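Local coordinates for protein DNA double-strand break repair nuclease NurA (Sulfolobus solfataricus, PDB 2YGK) that is a manganese-dependent nuclease that trims DNA ends during double-strand break repair in an archaeon, probably acting with the HerA helicase, at residues A[115-120]-A[183-188]; A[155-160]-A[175-180]; A[130-133]-A[138-141]; A[86-91]-A[302-307]. All blocks are in the same frame, centred on the assembly; numbering follows the deposited sequence.

Contact 1: residues A[115-120]-A[183-188]; sequences LELSLA and QFLVSK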
loop_
_atom_site.group_PDB
_atom_site.type_symbol
_atom_site.label_atom_id
_atom_site.label_comp_id
_atom_site.label_asym_id
_atom_site.label_seq_id
_atom_site.Cartn_x
_atom_site.Cartn_y
_atom_site.Cartn_z
ATOM N N LEU A 115 -15.843 11.360 5.628
ATOM C CA LEU A 115 -16.345 11.603 6.979
ATOM C C LEU A 115 -15.612 12.770 7.628
ATOM O O LEU A 115 -16.222 13.582 8.352
ATOM C CB LEU A 115 -16.216 10.366 7.862
ATOM C CG LEU A 115 -17.075 9.154 7.479
ATOM C CD1 LEU A 115 -16.732 7.978 8.407
ATOM C CD2 LEU A 115 -18.555 9.454 7.528
ATOM N N GLU A 116 -14.303 12.856 7.383
ATOM C CA GLU A 116 -13.523 13.999 7.831
ATOM C C GLU A 116 -14.153 15.266 7.286
ATOM O O GLU A 116 -14.566 16.138 8.042
ATOM C CB GLU A 116 -12.071 13.916 7.346
ATOM C CG GLU A 116 -11.257 12.907 8.064
ATOM C CD GLU A 116 -9.878 12.650 7.463
ATOM O OE1 GLU A 116 -9.075 13.560 7.337
ATOM O OE2 GLU A 116 -9.575 11.503 7.152
ATOM N N LEU A 117 -14.228 15.360 5.961
ATOM C CA LEU A 117 -14.696 16.582 5.330
ATOM C C LEU A 117 -16.117 16.872 5.756
ATOM O O LEU A 117 -16.443 18.027 5.989
ATOM C CB LEU A 117 -14.634 16.501 3.818
ATOM C CG LEU A 117 -13.264 16.253 3.154
ATOM C CD1 LEU A 117 -13.585 15.950 1.689
ATOM C CD2 LEU A 117 -12.202 17.427 3.341
ATOM N N SER A 118 -16.970 15.865 5.915
ATOM C CA SER A 118 -18.298 16.223 6.409
ATOM C C SER A 118 -18.308 16.702 7.874
ATOM O O SER A 118 -19.159 17.465 8.241
ATOM C CB SER A 118 -19.321 15.120 6.161
ATOM O OG SER A 118 -19.221 14.146 7.157
ATOM N N LEU A 119 -17.367 16.290 8.705
ATOM C CA LEU A 119 -17.287 16.841 10.066
ATOM C C LEU A 119 -16.731 18.269 10.034
ATOM O O LEU A 119 -17.033 19.099 10.901
ATOM C CB LEU A 119 -16.423 15.960 10.979
ATOM C CG LEU A 119 -17.008 14.601 11.366
ATOM C CD1 LEU A 119 -16.054 13.748 12.169
ATOM C CD2 LEU A 119 -18.237 14.835 12.176
ATOM N N ALA A 120 -15.929 18.579 9.035
ATOM C CA ALA A 120 -15.470 19.955 8.882
ATOM C C ALA A 120 -16.685 20.867 8.636
ATOM O O ALA A 120 -16.728 22.016 9.098
ATOM C CB ALA A 120 -14.457 20.058 7.745
ATOM N N GLN A 183 -14.512 16.064 -3.698
ATOM C CA GLN A 183 -14.306 17.343 -4.396
ATOM C C GLN A 183 -15.438 18.328 -4.097
ATOM O O GLN A 183 -15.197 19.513 -3.876
ATOM C CB GLN A 183 -14.148 17.140 -5.913
ATOM C CG GLN A 183 -12.809 16.508 -6.315
ATOM C CD GLN A 183 -12.609 16.319 -7.825
ATOM O OE1 GLN A 183 -13.538 16.435 -8.634
ATOM N NE2 GLN A 183 -11.373 16.018 -8.203
ATOM N N PHE A 184 -16.657 17.819 -4.047
ATOM C CA PHE A 184 -17.832 18.611 -3.745
ATOM C C PHE A 184 -17.816 19.043 -2.294
ATOM O O PHE A 184 -18.125 20.197 -1.984
ATOM C CB PHE A 184 -19.086 17.806 -4.065
ATOM C CG PHE A 184 -20.375 18.452 -3.622
ATOM C CD1 PHE A 184 -20.924 19.519 -4.331
ATOM C CD2 PHE A 184 -21.060 17.968 -2.512
ATOM C CE1 PHE A 184 -22.125 20.097 -3.926
ATOM C CE2 PHE A 184 -22.273 18.539 -2.109
ATOM C CZ PHE A 184 -22.803 19.603 -2.817
ATOM N N LEU A 185 -17.407 18.145 -1.403
ATOM C CA LEU A 185 -17.238 18.481 0.013
ATOM C C LEU A 185 -16.143 19.515 0.317
ATOM O O LEU A 185 -16.333 20.409 1.151
ATOM C CB LEU A 185 -16.991 17.202 0.803
ATOM C CG LEU A 185 -18.246 16.360 0.906
ATOM C CD1 LEU A 185 -17.906 15.015 1.512
ATOM C CD2 LEU A 185 -19.341 17.073 1.719
ATOM N N VAL A 186 -14.977 19.383 -0.312
ATOM C CA VAL A 186 -13.942 20.430 -0.165
ATOM C C VAL A 186 -14.537 21.732 -0.628
ATOM O O VAL A 186 -14.374 22.750 0.021
ATOM C CB VAL A 186 -12.699 20.156 -1.011
ATOM C CG1 VAL A 186 -11.831 21.379 -1.105
ATOM C CG2 VAL A 186 -11.924 18.978 -0.429
ATOM N N SER A 187 -15.245 21.690 -1.748
ATOM C CA SER A 187 -15.771 22.922 -2.336
ATOM C C SER A 187 -16.728 23.675 -1.430
ATOM O O SER A 187 -16.739 24.898 -1.445
ATOM C CB SER A 187 -16.470 22.639 -3.663
ATOM O OG SER A 187 -15.512 22.190 -4.590
ATOM N N LYS A 188 -17.528 22.949 -0.656
ATOM C CA LYS A 188 -18.430 23.582 0.290
ATOM C C LYS A 188 -17.635 24.213 1.426
ATOM O O LYS A 188 -17.931 25.319 1.858
ATOM C CB LYS A 188 -19.460 22.588 0.823
ATOM C CG LYS A 188 -20.381 22.058 -0.295
ATOM C CD LYS A 188 -21.890 22.228 0.006
ATOM C CE LYS A 188 -22.340 23.707 0.026
ATOM N NZ LYS A 188 -22.732 24.241 -1.319
#

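Contact 2: residues A[155-160]-A[175-180]; sequences KLIRNV and RDLLML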
loop_
_atom_site.group_PDB
_atom_site.type_symbol
_atom_site.label_atom_id
_atom_site.label_comp_id
_atom_site.label_asym_id
_atom_site.label_seq_id
_atom_site.Cartn_x
_atom_site.Cartn_y
_atom_site.Cartn_z
ATOM N N LYS A 155 -26.949 13.088 -8.371
ATOM C CA LYS A 155 -27.801 13.579 -7.283
ATOM C C LYS A 155 -27.317 13.133 -5.902
ATOM O O LYS A 155 -27.355 13.917 -4.949
ATOM C CB LYS A 155 -29.263 13.137 -7.488
ATOM C CG LYS A 155 -30.022 13.946 -8.520
ATOM C CD LYS A 155 -31.422 13.392 -8.719
ATOM C CE LYS A 155 -32.070 13.932 -9.988
ATOM N NZ LYS A 155 -33.513 13.604 -10.052
ATOM N N LEU A 156 -26.891 11.872 -5.805
ATOM C CA LEU A 156 -26.282 11.314 -4.589
ATOM C C LEU A 156 -25.102 12.163 -4.087
ATOM O O LEU A 156 -24.911 12.338 -2.881
ATOM C CB LEU A 156 -25.805 9.880 -4.866
ATOM C CG LEU A 156 -26.898 8.792 -5.086
ATOM C CD1 LEU A 156 -26.240 7.521 -5.700
ATOM C CD2 LEU A 156 -27.512 8.386 -3.735
ATOM N N ILE A 157 -24.314 12.657 -5.035
ATOM C CA ILE A 157 -23.281 13.638 -4.768
ATOM C C ILE A 157 -23.916 14.839 -4.081
ATOM O O ILE A 157 -23.535 15.191 -2.961
ATOM C CB ILE A 157 -22.585 14.112 -6.088
ATOM C CG1 ILE A 157 -21.850 12.957 -6.782
ATOM C CG2 ILE A 157 -21.631 15.269 -5.834
ATOM C CD1 ILE A 157 -20.766 12.317 -5.962
ATOM N N ARG A 158 -24.902 15.436 -4.754
ATOM C CA ARG A 158 -25.552 16.683 -4.308
ATOM C C ARG A 158 -26.241 16.588 -2.948
ATOM O O ARG A 158 -26.360 17.602 -2.220
ATOM C CB ARG A 158 -26.568 17.178 -5.360
ATOM C CG ARG A 158 -25.942 17.840 -6.599
ATOM C CD ARG A 158 -26.958 18.058 -7.739
ATOM N NE ARG A 158 -26.342 17.859 -9.055
ATOM C CZ ARG A 158 -26.988 17.880 -10.222
ATOM N NH1 ARG A 158 -28.298 18.112 -10.277
ATOM N NH2 ARG A 158 -26.307 17.677 -11.347
ATOM N N ASN A 159 -26.695 15.381 -2.606
ATOM C CA ASN A 159 -27.427 15.178 -1.366
ATOM C C ASN A 159 -26.577 14.571 -0.271
ATOM O O ASN A 159 -27.048 14.394 0.848
ATOM C CB ASN A 159 -28.639 14.302 -1.636
ATOM C CG ASN A 159 -29.454 14.808 -2.798
ATOM O OD1 ASN A 159 -29.683 16.011 -2.923
ATOM N ND2 ASN A 159 -29.882 13.902 -3.664
ATOM N N VAL A 160 -25.329 14.248 -0.612
ATOM C CA VAL A 160 -24.343 13.762 0.349
ATOM C C VAL A 160 -24.805 12.454 0.958
ATOM O O VAL A 160 -24.856 12.300 2.171
ATOM C CB VAL A 160 -24.052 14.813 1.462
ATOM C CG1 VAL A 160 -22.951 14.311 2.391
ATOM C CG2 VAL A 160 -23.680 16.175 0.847
ATOM N N ARG A 175 -15.468 4.013 -6.516
ATOM C CA ARG A 175 -14.277 4.797 -6.307
ATOM C C ARG A 175 -14.498 6.182 -6.896
ATOM O O ARG A 175 -14.226 7.169 -6.235
ATOM C CB ARG A 175 -13.048 4.145 -6.924
ATOM C CG ARG A 175 -11.856 5.108 -7.116
ATOM C CD ARG A 175 -10.786 4.508 -8.007
ATOM N NE ARG A 175 -11.386 3.982 -9.237
ATOM C CZ ARG A 175 -11.114 4.394 -10.471
ATOM N NH1 ARG A 175 -10.195 5.330 -10.697
ATOM N NH2 ARG A 175 -11.757 3.839 -11.496
ATOM N N ASP A 176 -14.999 6.246 -8.125
ATOM C CA ASP A 176 -15.137 7.519 -8.837
ATOM C C ASP A 176 -16.220 8.417 -8.238
ATOM O O ASP A 176 -16.012 9.621 -8.100
ATOM C CB ASP A 176 -15.355 7.303 -10.342
ATOM C CG ASP A 176 -14.052 7.014 -11.085
ATOM O OD1 ASP A 176 -12.995 6.849 -10.430
ATOM O OD2 ASP A 176 -14.074 6.978 -12.331
ATOM N N LEU A 177 -17.354 7.840 -7.853
ATOM C CA LEU A 177 -18.344 8.603 -7.102
ATOM C C LEU A 177 -17.804 9.151 -5.795
ATOM O O LEU A 177 -18.123 10.268 -5.428
ATOM C CB LEU A 177 -19.570 7.770 -6.785
ATOM C CG LEU A 177 -20.652 7.722 -7.837
ATOM C CD1 LEU A 177 -21.847 6.959 -7.232
ATOM C CD2 LEU A 177 -21.060 9.119 -8.339
ATOM N N LEU A 178 -17.014 8.363 -5.072
ATOM C CA LEU A 178 -16.434 8.839 -3.806
ATOM C C LEU A 178 -15.441 9.977 -4.033
ATOM O O LEU A 178 -15.406 10.911 -3.271
ATOM C CB LEU A 178 -15.796 7.700 -3.020
ATOM C CG LEU A 178 -16.786 6.784 -2.291
ATOM C CD1 LEU A 178 -16.187 5.400 -1.903
ATOM C CD2 LEU A 178 -17.338 7.489 -1.083
HETATM N N MSE A 179 -14.653 9.891 -5.097
HETATM C CA MSE A 179 -13.743 10.965 -5.458
HETATM C C MSE A 179 -14.518 12.260 -5.675
HETATM O O MSE A 179 -14.168 13.304 -5.116
HETATM C CB MSE A 179 -12.970 10.601 -6.721
HETATM C CG MSE A 179 -11.913 9.556 -6.481
HETATM SE SE MSE A 179 -10.961 9.077 -8.086
HETATM C CE MSE A 179 -9.988 10.758 -8.347
ATOM N N LEU A 180 -15.576 12.187 -6.477
ATOM C CA LEU A 180 -16.442 13.344 -6.714
ATOM C C LEU A 180 -16.983 13.931 -5.410
ATOM O O LEU A 180 -16.867 15.135 -5.170
ATOM C CB LEU A 180 -17.614 12.985 -7.630
ATOM C CG LEU A 180 -17.540 13.456 -9.085
ATOM C CD1 LEU A 180 -18.862 13.165 -9.783
ATOM C CD2 LEU A 180 -17.222 14.950 -9.199
#

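Contact 3: residues A[130-133]-A[138-141]; sequences ILMD and KKIG. With MN (manganese (II) ion), chain C.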
loop_
_atom_site.group_PDB
_atom_site.type_symbol
_atom_site.label_atom_id
_atom_site.label_comp_id
_atom_site.label_asym_id
_atom_site.label_seq_id
_atom_site.Cartn_x
_atom_site.Cartn_y
_atom_site.Cartn_z
ATOM N N ILE A 130 -9.992 26.017 11.241
ATOM C CA ILE A 130 -10.210 24.585 11.110
ATOM C C ILE A 130 -8.908 23.977 10.656
ATOM O O ILE A 130 -8.330 24.424 9.689
ATOM C CB ILE A 130 -11.286 24.267 10.065
ATOM C CG1 ILE A 130 -12.609 24.903 10.456
ATOM C CG2 ILE A 130 -11.504 22.746 9.932
ATOM C CD1 ILE A 130 -13.654 24.664 9.426
ATOM N N LEU A 131 -8.430 22.976 11.375
ATOM C CA LEU A 131 -7.218 22.274 10.994
ATOM C C LEU A 131 -7.571 20.909 10.436
ATOM O O LEU A 131 -8.090 20.061 11.155
ATOM C CB LEU A 131 -6.316 22.086 12.203
ATOM C CG LEU A 131 -6.116 23.322 13.042
ATOM C CD1 LEU A 131 -5.149 23.010 14.175
ATOM C CD2 LEU A 131 -5.592 24.449 12.122
HETATM N N MSE A 132 -7.280 20.704 9.160
HETATM C CA MSE A 132 -7.350 19.396 8.542
HETATM C C MSE A 132 -5.957 18.786 8.494
HETATM O O MSE A 132 -4.959 19.512 8.341
HETATM C CB MSE A 132 -7.831 19.488 7.083
HETATM C CG MSE A 132 -9.059 20.357 6.841
HETATM SE SE MSE A 132 -10.702 19.595 7.490
HETATM C CE MSE A 132 -10.639 17.879 6.630
ATOM N N ASP A 133 -5.922 17.450 8.542
ATOM C CA ASP A 133 -4.708 16.666 8.431
ATOM C C ASP A 133 -4.538 16.183 7.006
ATOM O O ASP A 133 -5.301 15.379 6.543
ATOM C CB ASP A 133 -4.793 15.461 9.348
ATOM C CG ASP A 133 -3.590 14.568 9.237
ATOM O OD1 ASP A 133 -2.482 15.055 9.406
ATOM O OD2 ASP A 133 -3.735 13.375 9.000
ATOM N N LYS A 138 -3.940 16.724 -2.032
ATOM C CA LYS A 138 -4.264 15.312 -1.856
ATOM C C LYS A 138 -5.744 15.075 -1.523
ATOM O O LYS A 138 -6.323 14.107 -1.985
ATOM C CB LYS A 138 -3.311 14.603 -0.863
ATOM C CG LYS A 138 -2.099 13.881 -1.586
ATOM C CD LYS A 138 -0.921 13.499 -0.645
ATOM C CE LYS A 138 0.406 13.270 -1.423
ATOM N NZ LYS A 138 1.653 13.570 -0.599
ATOM N N LYS A 139 -6.344 15.958 -0.734
ATOM C CA LYS A 139 -7.763 15.831 -0.346
ATOM C C LYS A 139 -8.703 16.002 -1.537
ATOM O O LYS A 139 -9.769 15.368 -1.597
ATOM C CB LYS A 139 -8.130 16.865 0.708
ATOM C CG LYS A 139 -7.474 16.652 2.061
ATOM C CD LYS A 139 -8.202 15.632 2.907
ATOM C CE LYS A 139 -7.294 14.952 3.946
ATOM N NZ LYS A 139 -7.591 15.421 5.329
ATOM N N ILE A 140 -8.302 16.867 -2.468
ATOM C CA ILE A 140 -9.056 17.106 -3.682
ATOM C C ILE A 140 -9.052 15.902 -4.594
ATOM O O ILE A 140 -10.022 15.678 -5.286
ATOM C CB ILE A 140 -8.477 18.297 -4.461
ATOM C CG1 ILE A 140 -9.086 19.596 -3.948
ATOM C CG2 ILE A 140 -8.714 18.145 -5.979
ATOM C CD1 ILE A 140 -8.780 20.750 -4.816
ATOM N N GLY A 141 -7.952 15.146 -4.606
ATOM C CA GLY A 141 -7.862 13.920 -5.390
ATOM C C GLY A 141 -7.606 14.234 -6.845
ATOM O O GLY A 141 -7.469 15.399 -7.202
HETATM MN MN MN C . -5.169 11.449 8.334
#

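Contact 4: residues A[86-91]-A[302-307]; sequences VKTLSE and LLKAHM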
loop_
_atom_site.group_PDB
_atom_site.type_symbol
_atom_site.label_atom_id
_atom_site.label_comp_id
_atom_site.label_asym_id
_atom_site.label_seq_id
_atom_site.Cartn_x
_atom_site.Cartn_y
_atom_site.Cartn_z
ATOM N N VAL A 86 -8.657 21.055 25.378
ATOM C CA VAL A 86 -9.078 20.324 24.189
ATOM C C VAL A 86 -10.158 19.347 24.592
ATOM O O VAL A 86 -10.039 18.710 25.629
ATOM C CB VAL A 86 -7.890 19.562 23.515
ATOM C CG1 VAL A 86 -6.974 20.526 22.844
ATOM C CG2 VAL A 86 -7.094 18.793 24.518
ATOM N N LYS A 87 -11.226 19.258 23.804
ATOM C CA LYS A 87 -12.221 18.178 23.957
ATOM C C LYS A 87 -12.789 17.777 22.612
ATOM O O LYS A 87 -12.915 18.615 21.726
ATOM C CB LYS A 87 -13.374 18.583 24.886
ATOM C CG LYS A 87 -14.510 19.357 24.218
ATOM C CD LYS A 87 -15.547 19.879 25.198
ATOM C CE LYS A 87 -16.304 21.094 24.605
ATOM N NZ LYS A 87 -17.707 21.244 25.140
ATOM N N THR A 88 -13.155 16.495 22.477
ATOM C CA THR A 88 -13.809 15.971 21.260
ATOM C C THR A 88 -15.211 16.535 21.114
ATOM O O THR A 88 -15.913 16.711 22.091
ATOM C CB THR A 88 -13.933 14.444 21.256
ATOM O OG1 THR A 88 -14.465 14.034 22.504
ATOM C CG2 THR A 88 -12.603 13.789 21.087
ATOM N N LEU A 89 -15.580 16.817 19.872
ATOM C CA LEU A 89 -16.853 17.388 19.548
ATOM C C LEU A 89 -17.738 16.304 19.001
ATOM O O LEU A 89 -18.689 15.932 19.628
ATOM C CB LEU A 89 -16.681 18.490 18.509
ATOM C CG LEU A 89 -16.568 19.931 18.989
ATOM C CD1 LEU A 89 -16.047 20.733 17.831
ATOM C CD2 LEU A 89 -17.923 20.440 19.487
ATOM N N SER A 90 -17.394 15.800 17.824
ATOM C CA SER A 90 -18.131 14.719 17.185
ATOM C C SER A 90 -17.217 13.539 16.890
ATOM O O SER A 90 -16.004 13.698 16.760
ATOM C CB SER A 90 -18.722 15.213 15.880
ATOM O OG SER A 90 -19.486 16.376 16.099
ATOM N N GLU A 91 -17.824 12.361 16.820
ATOM C CA GLU A 91 -17.213 11.137 16.298
ATOM C C GLU A 91 -18.168 10.542 15.267
ATOM O O GLU A 91 -19.375 10.542 15.438
ATOM C CB GLU A 91 -16.984 10.101 17.403
ATOM C CG GLU A 91 -16.070 10.542 18.552
ATOM C CD GLU A 91 -16.828 11.072 19.774
ATOM O OE1 GLU A 91 -17.747 11.936 19.643
ATOM O OE2 GLU A 91 -16.483 10.619 20.891
ATOM N N LEU A 302 -4.872 18.367 16.482
ATOM C CA LEU A 302 -4.712 17.348 15.479
ATOM C C LEU A 302 -4.134 16.067 16.069
ATOM O O LEU A 302 -4.674 14.987 15.874
ATOM C CB LEU A 302 -3.795 17.840 14.380
ATOM C CG LEU A 302 -4.525 18.653 13.335
ATOM C CD1 LEU A 302 -3.549 19.114 12.272
ATOM C CD2 LEU A 302 -5.616 17.810 12.714
ATOM N N LEU A 303 -3.013 16.159 16.765
ATOM C CA LEU A 303 -2.428 14.953 17.344
ATOM C C LEU A 303 -3.473 14.132 18.095
ATOM O O LEU A 303 -3.447 12.917 18.054
ATOM C CB LEU A 303 -1.252 15.288 18.255
ATOM C CG LEU A 303 -0.569 14.076 18.909
ATOM C CD1 LEU A 303 -0.160 13.044 17.863
ATOM C CD2 LEU A 303 0.655 14.482 19.783
ATOM N N LYS A 304 -4.392 14.804 18.759
ATOM C CA LYS A 304 -5.390 14.144 19.568
ATOM C C LYS A 304 -6.395 13.514 18.670
ATOM O O LYS A 304 -6.744 12.354 18.847
ATOM C CB LYS A 304 -6.119 15.120 20.504
ATOM C CG LYS A 304 -7.154 14.416 21.385
ATOM C CD LYS A 304 -8.161 15.433 21.988
ATOM C CE LYS A 304 -9.367 14.723 22.672
ATOM N NZ LYS A 304 -9.053 13.479 23.405
ATOM N N ALA A 305 -6.875 14.279 17.710
ATOM C CA ALA A 305 -7.825 13.748 16.749
ATOM C C ALA A 305 -7.240 12.487 16.141
ATOM O O ALA A 305 -7.908 11.454 16.052
ATOM C CB ALA A 305 -8.125 14.761 15.683
ATOM N N HIS A 306 -5.969 12.561 15.770
ATOM C CA HIS A 306 -5.327 11.467 15.071
ATOM C C HIS A 306 -5.229 10.293 16.012
ATOM O O HIS A 306 -5.477 9.151 15.628
ATOM C CB HIS A 306 -3.955 11.897 14.589
ATOM C CG HIS A 306 -3.171 10.819 13.919
ATOM N ND1 HIS A 306 -3.592 10.202 12.762
ATOM C CD2 HIS A 306 -1.973 10.276 14.204
ATOM C CE1 HIS A 306 -2.695 9.313 12.371
ATOM N NE2 HIS A 306 -1.697 9.345 13.227
HETATM N N MSE A 307 -4.878 10.537 17.262
HETATM C CA MSE A 307 -4.647 9.401 18.141
HETATM C C MSE A 307 -5.954 8.652 18.415
HETATM O O MSE A 307 -5.986 7.428 18.587
HETATM C CB MSE A 307 -4.003 9.858 19.432
HETATM C CG MSE A 307 -2.538 10.169 19.288
HETATM SE SE MSE A 307 -1.910 10.995 20.943
HETATM C CE MSE A 307 -2.071 9.406 22.087
#

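Contact 1: residues A[115-120]-A[183-188]
Leu117 and Leu185, the pair with the nearest backbones, carry most of this apolar contact between helix 104-123 and helix 171-193. The CD1 methyl of Leu117 rests against CB of Leu185 at 3.7 Å, and the two CB atoms, Leu117 CB and Leu185 CB, are 3.9 Å apart. The CA atoms of these two leucines are 6.2 Å apart, close enough for the stems of the side chains to meet as well as a branch end. Val186 adds its CG2, which faces both forked methyls of Leu117, at 4.1 Å from Leu117 CD1 and from Leu117 CD2. In Leu117, CG is anti to the carbonyl carbon (chi1 -60°), which sends the fork across the interface so that one leucine can touch two residues on the other helix. A leucine suits this place because it is branched, oily and one carbon longer than valine.

The two serines bond within their own helices. Ser118 OG donates to Leu115 O at 3.3 Å, while Ser187 OG donates to Gln183 O at 2.8 Å, each reaching back to its own preceding turn.

Another face of helix 104-123 packs on strand 70-82 through Leu115 and Leu119, and Ile189 extends the greasy patch. With no hydrogen bond crossing between these segments, the association rests on shape and the exclusion of water.

Contact 2: residues A[155-160]-A[175-180]
Ile157 pushes the end of its side chain against helix 171-193, where CD1 meets three groups. It lies 3.6 Å from Leu180 CB, 4.0 Å from Leu177 CD2 and 3.4 Å from the backbone oxygen Leu177 O, the last being a simple van der Waals approach of a methyl to a carbonyl. The long arm of Ile157 has its CG1 anti to the carbonyl carbon (chi1 -64°), which carries CD1 out from helix 151-159 to Leu177 and Leu180, residues one turn apart. The side chains of Ile157 and Leu180 cross at about a right angle. Isoleucine fits because its unbranched end is slim enough to enter between neighbouring turns.

In the second shell, Leu177 leans on Phe149 and Ile165, Leu180 touches Ile248, and Phe184 packs on Ile157 itself. Helix 151-159 closes soon after in a Schellman motif, in which Val160 takes a positive phi of 62° and its N bonds to Ile157 O at 3.1 Å. The chain then turns into helix 162-166 and returns as helix 171-193.

Joined here are two helices of a local helical cluster. No hydrogen bond crosses between the segments, and the contact rests on van der Waals packing of Ile157 CD1 against two leucines and a backbone carbonyl.

Contact 3: residues A[130-133]-A[138-141]
The peptide carbonyl of Asp133 is the flat group at the centre of this contact, and the amine of Lys139 approaches it from above its plane. Lys139 NZ donates to Asp133 O at 2.6 Å, with a C=O to donor angle of 137° and the nitrogen lifted 43° out of the plane, a short bond that does not lie on a lone pair. The other flat group is the Asp133 carboxylate, whose OD2 binds manganese at 2.5 Å. An aspartate suits this position because its stem is short: the CB bond points away from segment 138-141, and CG anti to the backbone N (chi1 177°) puts OD2 on the ion, where Asp58 is the second protein ligand.

Lys139 arrives by a chain bent twice, and its amine has a further partner in Glu116 through a salt bridge. The nitrogen also passes 4.1 Å from CE of Met132, present as selenomethionine, whose side chain flanks the lysine. Asp133 OD2 and Lys139 NZ are 5.7 Å apart, near enough for the positive charge probably to temper the negative cluster by the metal. A methionine here would probably leave Asp133 O without its donor and the carboxylate of Glu116 without its charge partner.

Strand 129-133 runs in the central sheet between strands 54-65 and 197-201, in parallel with both, in a domain of the RNase H clan. Helix 136-140 follows it after a short turn and packs its Lys139 on Trp199, while helix 104-123 brings in Glu116.

Contact 4: residues A[86-91]-A[302-307]
Val86 opens the contact near the start of strand 85-98, its CG2 methyl standing 4.3 Å from CD of Lys304. The valine also packs on Phe300 and Pro301, which begin the helix that carries the lysine. Lys87 turns away, as alternation along a strand leads one to expect.

Thr88 makes the closer touch: its CG2 lies 3.7 Å from Lys304 CE, the two side chains crossing at about a right angle. CG2 is anti to the carbonyl carbon, and chi1 of 48° places OG1 between the backbone N and the carbonyl carbon, so it is the methyl rather than the hydroxyl that faces the lysine. The strand is the last one at its end of the mixed RNase H-like sheet, antiparallel to strand 70-82, and helix 300-309 lies against it. Lys304 extends with CG anti to its backbone N (chi1 -179°) and bends only at the end, so its methylenes lie by the strand while NZ forms a salt bridge with Asp308 one turn on; a lysine can serve both, being greasy along its stem and charged at its end.

Farther along, Glu91 packs on Ile2 of the second subunit.

How the contacts relate
Contacts 1, 2 and 3 are buried, whereas contact 4 lies at the surface. Contacts 1 and 2 share helix 171-193 and rest on apolar side chains; they meet where Phe184 packs on Val160. Contact 3, about 9 Å from contact 1 between centres, is polar: it takes its manganese ligand from the sheet, and shares with helix 104-123 a glutamate and the packing of Leu117 on Met132. Contact 4 belongs to the same sheet as contact 3 but to one of its outermost strands, with its helix lying over the sheet, and Leu302 links the two. Its lysine gives carbon atoms across the contact, whereas the lysine of contact 3 gives its amine.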